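Local coordinates for RidA family protein (Psychrobacter sp. MES7-P7E, PDB 6L8P) that probably deaminates reactive enamine and imine intermediates by hydrolysis, as a trimeric RidA-family protein from a cold-adapted Antarctic bacterium, at residues 93-98 with 110-115. The protein carries 1 engineered substitution. Sequence-based numbering, arbitrary orientation.
Sequences VKFNVS and EVFVAN
Phe95 holds CG anti to its carbonyl carbon (chi1 -79°), and Val97 likewise holds CG2 anti to its own; both groups are thereby presented from strand 92-99 to helix 105-115, where the CE2-CZ edge of Phe112 meets them. The two rings form an offset edge-to-face pair: their centroids lie 5.3 Å apart, the planes are inclined at 75°, and the edge of Phe112 is directed at the face of Phe95. The closest approach, 3.5 Å from Phe112 CE2 to Phe95 CD2, falls on one ring atom and not over the ring centre, consistent with the offset; the two side chains run past one another in opposing senses. Val97, two residues on and on the same side of the strand, places CG2 3.8 Å from Phe112 CZ. No hydrogen bond crosses the contact; with Phe95 and Phe112 CA atoms 10.5 Å apart, side chains alone span the gap. On the helix, the Asn115 amide turns back on the preceding turn, its ND2 donating to Val111 O at 2.9 Å in a nearly straight bond (N-H...O 169°). All three touching residues are buried, and they pack helix 105-115 against the sheet within the beta-alpha-beta unit completed by strand 122-127. From that strand Arg123 makes a cation-pi contact with Phe112, while Phe75 of the neighbouring helix 67-84 meets the same ring edge-to-face.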
# COMPACT_ATOMS: atom_id res chain seq x y z
N VAL A 93 -3.77 6.37 -11.18
CA VAL A 93 -2.41 5.96 -11.51
C VAL A 93 -1.99 4.68 -10.81
O VAL A 93 -1.10 3.99 -11.33
CB VAL A 93 -1.40 7.09 -11.22
CG1 VAL A 93 -1.68 8.32 -12.14
CG2 VAL A 93 -1.32 7.49 -9.75
N LYS A 94 -2.64 4.32 -9.69
CA LYS A 94 -2.25 3.09 -9.00
C LYS A 94 -3.48 2.54 -8.29
O LYS A 94 -4.19 3.30 -7.62
CB LYS A 94 -1.11 3.35 -7.98
CG LYS A 94 -0.77 2.21 -7.02
CD LYS A 94 -0.07 1.09 -7.73
CE LYS A 94 0.26 -0.10 -6.76
NZ LYS A 94 1.04 0.35 -5.52
N PHE A 95 -3.74 1.26 -8.47
CA PHE A 95 -4.71 0.51 -7.68
C PHE A 95 -3.98 -0.50 -6.80
O PHE A 95 -3.04 -1.16 -7.24
CB PHE A 95 -5.66 -0.30 -8.59
CG PHE A 95 -6.76 0.50 -9.22
CD1 PHE A 95 -7.65 1.25 -8.44
CD2 PHE A 95 -6.93 0.46 -10.62
CE1 PHE A 95 -8.69 1.94 -9.05
CE2 PHE A 95 -7.98 1.13 -11.23
CZ PHE A 95 -8.86 1.89 -10.45
N ASN A 96 -4.48 -0.71 -5.57
CA ASN A 96 -3.98 -1.79 -4.73
C ASN A 96 -5.16 -2.69 -4.42
O ASN A 96 -6.14 -2.24 -3.82
CB ASN A 96 -3.38 -1.24 -3.44
CG ASN A 96 -2.50 -2.22 -2.76
OD1 ASN A 96 -2.90 -2.85 -1.78
ND2 ASN A 96 -1.28 -2.36 -3.25
N VAL A 97 -5.09 -3.93 -4.85
CA VAL A 97 -6.21 -4.86 -4.74
C VAL A 97 -5.92 -5.90 -3.66
O VAL A 97 -4.87 -6.55 -3.69
CB VAL A 97 -6.46 -5.58 -6.06
CG1 VAL A 97 -7.63 -6.54 -5.92
CG2 VAL A 97 -6.72 -4.55 -7.21
N SER A 98 -6.87 -6.08 -2.73
CA SER A 98 -6.81 -7.15 -1.74
C SER A 98 -7.98 -8.08 -1.98
O SER A 98 -9.14 -7.64 -1.98
CB SER A 98 -6.87 -6.57 -0.33
OG SER A 98 -5.87 -5.56 -0.13
N GLU A 110 -11.26 -9.24 -15.58
CA GLU A 110 -12.38 -8.94 -16.48
C GLU A 110 -13.13 -7.68 -16.04
O GLU A 110 -13.48 -6.83 -16.88
CB GLU A 110 -13.33 -10.13 -16.55
CG GLU A 110 -12.75 -11.33 -17.26
CD GLU A 110 -13.68 -12.54 -17.22
OE1 GLU A 110 -14.83 -12.40 -16.73
OE2 GLU A 110 -13.25 -13.62 -17.67
N VAL A 111 -13.38 -7.54 -14.73
CA VAL A 111 -14.08 -6.36 -14.26
C VAL A 111 -13.24 -5.12 -14.50
O VAL A 111 -13.77 -4.07 -14.87
CB VAL A 111 -14.43 -6.55 -12.76
CG1 VAL A 111 -14.98 -5.26 -12.16
CG2 VAL A 111 -15.45 -7.70 -12.61
N PHE A 112 -11.91 -5.25 -14.37
CA PHE A 112 -11.02 -4.13 -14.68
C PHE A 112 -11.19 -3.70 -16.13
O PHE A 112 -11.37 -2.49 -16.41
CB PHE A 112 -9.56 -4.51 -14.38
CG PHE A 112 -9.09 -4.11 -13.01
CD1 PHE A 112 -9.73 -4.60 -11.88
CD2 PHE A 112 -8.02 -3.26 -12.86
CE1 PHE A 112 -9.30 -4.21 -10.60
CE2 PHE A 112 -7.57 -2.86 -11.60
CZ PHE A 112 -8.26 -3.33 -10.46
N VAL A 113 -11.19 -4.68 -17.05
CA VAL A 113 -11.30 -4.36 -18.48
C VAL A 113 -12.63 -3.68 -18.74
O VAL A 113 -12.71 -2.70 -19.51
CB VAL A 113 -11.13 -5.63 -19.34
CG1 VAL A 113 -11.60 -5.35 -20.79
CG2 VAL A 113 -9.69 -6.12 -19.33
N ALA A 114 -13.69 -4.14 -18.08
CA ALA A 114 -15.01 -3.58 -18.33
C ALA A 114 -15.13 -2.15 -17.83
O ALA A 114 -15.92 -1.37 -18.37
CB ALA A 114 -16.08 -4.46 -17.66
N ASN A 115 -14.33 -1.77 -16.83
CA ASN A 115 -14.50 -0.48 -16.21
C ASN A 115 -13.44 0.54 -16.58
O ASN A 115 -13.59 1.71 -16.21
CB ASN A 115 -14.53 -0.65 -14.67
CG ASN A 115 -15.87 -1.15 -14.17
OD1 ASN A 115 -16.77 -0.34 -13.94
ND2 ASN A 115 -16.02 -2.45 -13.99